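Local coordinates for protein 3-hydroxyacyl-CoA dehydrogenase (Brucella suis, PDB 4O5O) that probably oxidises the hydroxyl group of 3-hydroxyacyl-CoA thioesters to a ketone with a nicotinamide adenine dinucleotide cofactor, as a member of the short-chain dehydrogenase family, at residues V68-D71 against T72-K75; A167-S170 against A171-G174. One frame throughout, in Å; residues are numbered along the deposited sequence.

In the fold
Both contacts are local and lie at the start of a helix in one Rossmann-type chain; contact 1 runs from a loop into its helix and closes before contact 2 opens. Contact 1 starts helix 71-85, which follows strand 61-65 at one edge of the seven-stranded parallel sheet. Contact 2 forms the first turns of helix 167-187, between strands 149-154 and 192-199 in the other half. Their centres lie about 21 Å apart, with nearest atoms about 10 Å from each other, so they do not touch. Helix 112-137 is their common neighbour: N128 and R131 reach contact 1, whereas N122 reaches contact 2. Each also meets the second subunit, which places both helix starts near the subunit interface.

Contact 1. Residues V68-D71 against T72-K75; sequences VASD and TDGK
A first torsion of 163° swings S70 OG to the far side from its own N, and D71 takes a similar turn (177°) that brings its carboxylate to K75 NZ. The hydroxyl thus accepts from D73 N, which makes S70 the N-cap of helix 71-85 in this Rossmann-type fold. The OG to D73 N distance is 3.0 Å and the N-H...O angle 172°, so the capping bond is almost straight. D73 answers with carbon rather than with a polar atom: its CB lies 3.6 Å from S70 OG, while its carboxylate turns to the backbone N of D67. The first helical bonds follow, G74 N to S70 O at 2.9 Å and K75 N to D71 O at 3.0 Å. Spanning this first turn, D71 and K75 form an i to i+4 salt bridge. An extended lysine chain carries NZ to the carboxylate, where OD2 receives it through the syn lone pair at 2.8 Å and OD1 adds a weak bond. Because R131 of helix 112-137 also pairs with OD1, the two cations probably stabilise the charged form of D71. A water also donates to D71 OD2 at 3.0 Å and lies 2.7 Å from T72 OG1.

Contact 2. Residues A167-S170 against A171-G174; sequences AAYS and ASKG
The carbonyl oxygen Y169 O is gripped twice from the next turn, by S172 OG at 2.8 Å and by K173 N at 2.9 Å. The two donors arrive differently: the amide comes in much closer to the line of the C=O than the hydroxyl, whose C=O...donor angle is 121°. S172 can make this bond because its OG sits between its own N and carbonyl carbon (chi1 75°), folded back against the helix; N122 ND2 is a further partner of that oxygen. Regular backbone bonds flank the pair, with A171 N on A167 O at 2.9 Å and G174 N on S170 O at 2.8 Å. K173 touches the Y169 ring at two points. CG stands over one face, offset toward the rim, 4.0 Å from the centroid and 15° off the ring normal, a CH-pi contact, and CE lies 3.5 Å from Y169 CE1. The bend at chi2 brings CE back to the ring, and NZ goes on to T154 O at the end of strand 149-154. S170 OG bonds to A158 O. This tyrosine and lysine, four residues apart, form the YxxxK signature of short-chain dehydrogenases, consistent with the active-site pair of that family.

Contact 1. Residues V68-D71 against T72-K75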
loop_
_atom_site.group_PDB
_atom_site.type_symbol
_atom_site.label_atom_id
_atom_site.label_comp_id
_atom_site.label_asym_id
_atom_site.label_seq_id
_atom_site.Cartn_x
_atom_site.Cartn_y
_atom_site.Cartn_z
ATOM N N VAL B 68 22.560 -16.068 11.465
ATOM C CA VAL B 68 21.095 -16.224 11.464
ATOM C C VAL B 68 20.524 -17.064 10.324
ATOM O O VAL B 68 19.412 -17.583 10.460
ATOM C CB VAL B 68 20.334 -14.876 11.503
ATOM C CG1 VAL B 68 20.521 -14.193 12.839
ATOM C CG2 VAL B 68 20.730 -13.983 10.342
ATOM N N ALA B 69 21.285 -17.240 9.239
ATOM C CA ALA B 69 20.806 -18.032 8.109
ATOM C C ALA B 69 21.079 -19.527 8.301
ATOM O O ALA B 69 20.675 -20.335 7.462
ATOM C CB ALA B 69 21.428 -17.569 6.813
ATOM N N SER B 70 21.772 -19.889 9.387
ATOM C CA SER B 70 22.120 -21.290 9.668
ATOM C C SER B 70 21.086 -21.989 10.554
ATOM O O SER B 70 20.772 -21.527 11.647
ATOM C CB SER B 70 23.497 -21.377 10.320
ATOM O OG SER B 70 23.716 -22.626 10.942
ATOM N N ASP B 71 20.564 -23.114 10.078
ATOM C CA ASP B 71 19.671 -23.951 10.880
ATOM C C ASP B 71 20.326 -24.286 12.240
ATOM O O ASP B 71 19.726 -24.113 13.322
ATOM C CB ASP B 71 19.381 -25.235 10.086
ATOM C CG ASP B 71 18.510 -26.222 10.840
ATOM O OD1 ASP B 71 17.302 -26.069 10.780
ATOM O OD2 ASP B 71 19.027 -27.193 11.443
ATOM N N THR B 72 21.567 -24.774 12.174
ATOM C CA THR B 72 22.353 -25.162 13.360
ATOM C C THR B 72 22.519 -24.023 14.328
ATOM O O THR B 72 22.260 -24.165 15.521
ATOM C CB THR B 72 23.755 -25.626 12.894
ATOM O OG1 THR B 72 23.606 -26.855 12.224
ATOM C CG2 THR B 72 24.792 -25.727 14.045
ATOM N N ASP B 73 22.982 -22.882 13.816
ATOM C CA ASP B 73 23.254 -21.754 14.697
ATOM C C ASP B 73 21.973 -21.217 15.279
ATOM O O ASP B 73 21.954 -20.785 16.423
ATOM C CB ASP B 73 23.980 -20.627 13.976
ATOM C CG ASP B 73 25.442 -20.877 13.789
ATOM O OD1 ASP B 73 25.970 -21.940 14.208
ATOM O OD2 ASP B 73 26.070 -19.949 13.228
ATOM N N GLY B 74 20.890 -21.224 14.507
ATOM C CA GLY B 74 19.633 -20.742 15.037
ATOM C C GLY B 74 19.176 -21.598 16.207
ATOM O O GLY B 74 18.783 -21.071 17.258
ATOM N N LYS B 75 19.264 -22.922 16.048
ATOM C CA LYS B 75 18.868 -23.830 17.134
ATOM C C LYS B 75 19.774 -23.655 18.341
ATOM O O LYS B 75 19.313 -23.709 19.492
ATOM C CB LYS B 75 18.848 -25.278 16.659
ATOM C CG LYS B 75 17.724 -25.509 15.654
ATOM C CD LYS B 75 17.784 -26.845 14.917
ATOM C CE LYS B 75 16.617 -26.952 13.945
ATOM N NZ LYS B 75 16.766 -27.986 12.872
HETATM O O HOH W 1 21.406 -28.242 12.845
#

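Contact 2. Residues A167-S170 against A171-G174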
loop_
_atom_site.group_PDB
_atom_site.type_symbol
_atom_site.label_atom_id
_atom_site.label_comp_id
_atom_site.label_asym_id
_atom_site.label_seq_id
_atom_site.Cartn_x
_atom_site.Cartn_y
_atom_site.Cartn_z
ATOM N N ALA B 167 17.725 -3.288 -5.783
ATOM C CA ALA B 167 16.913 -4.459 -6.120
ATOM C C ALA B 167 16.998 -5.529 -5.047
ATOM O O ALA B 167 15.958 -6.043 -4.612
ATOM C CB ALA B 167 17.284 -5.026 -7.480
ATOM N N ALA B 168 18.213 -5.906 -4.643
ATOM C CA ALA B 168 18.354 -6.971 -3.667
ATOM C C ALA B 168 17.825 -6.562 -2.303
ATOM O O ALA B 168 17.072 -7.320 -1.654
ATOM C CB ALA B 168 19.797 -7.432 -3.548
ATOM N N TYR B 169 18.208 -5.374 -1.845
ATOM C CA TYR B 169 17.754 -4.930 -0.532
ATOM C C TYR B 169 16.238 -4.796 -0.483
ATOM O O TYR B 169 15.598 -5.295 0.455
ATOM C CB TYR B 169 18.453 -3.618 -0.178
ATOM C CG TYR B 169 18.245 -3.188 1.232
ATOM C CD1 TYR B 169 18.707 -3.979 2.274
ATOM C CD2 TYR B 169 17.619 -2.000 1.529
ATOM C CE1 TYR B 169 18.557 -3.596 3.577
ATOM C CE2 TYR B 169 17.463 -1.601 2.841
ATOM C CZ TYR B 169 17.931 -2.401 3.855
ATOM O OH TYR B 169 17.751 -1.971 5.158
ATOM N N SER B 170 15.668 -4.126 -1.481
ATOM C CA SER B 170 14.192 -3.997 -1.568
ATOM C C SER B 170 13.486 -5.353 -1.633
ATOM O O SER B 170 12.473 -5.561 -0.968
ATOM C CB SER B 170 13.801 -3.150 -2.773
ATOM O OG SER B 170 14.252 -1.827 -2.645
ATOM N N ALA B 171 14.012 -6.283 -2.449
ATOM C CA ALA B 171 13.416 -7.615 -2.501
ATOM C C ALA B 171 13.409 -8.270 -1.136
ATOM O O ALA B 171 12.399 -8.820 -0.675
ATOM C CB ALA B 171 14.154 -8.489 -3.492
ATOM N N SER B 172 14.555 -8.215 -0.462
ATOM C CA SER B 172 14.650 -8.894 0.834
ATOM C C SER B 172 13.740 -8.285 1.865
ATOM O O SER B 172 13.080 -9.019 2.630
ATOM C CB SER B 172 16.113 -8.880 1.301
ATOM O OG SER B 172 16.545 -7.611 1.786
ATOM N N LYS B 173 13.645 -6.961 1.868
ATOM C CA LYS B 173 12.879 -6.285 2.908
ATOM C C LYS B 173 11.382 -6.288 2.599
ATOM O O LYS B 173 10.562 -6.300 3.500
ATOM C CB LYS B 173 13.427 -4.885 3.153
ATOM C CG LYS B 173 14.866 -4.875 3.679
ATOM C CD LYS B 173 15.038 -5.606 5.018
ATOM C CE LYS B 173 16.302 -5.171 5.745
ATOM N NZ LYS B 173 16.193 -5.598 7.150
ATOM N N GLY B 174 11.044 -6.295 1.317
ATOM C CA GLY B 174 9.674 -6.480 0.870
ATOM C C GLY B 174 9.196 -7.878 1.216
ATOM O O GLY B 174 8.040 -8.076 1.599
#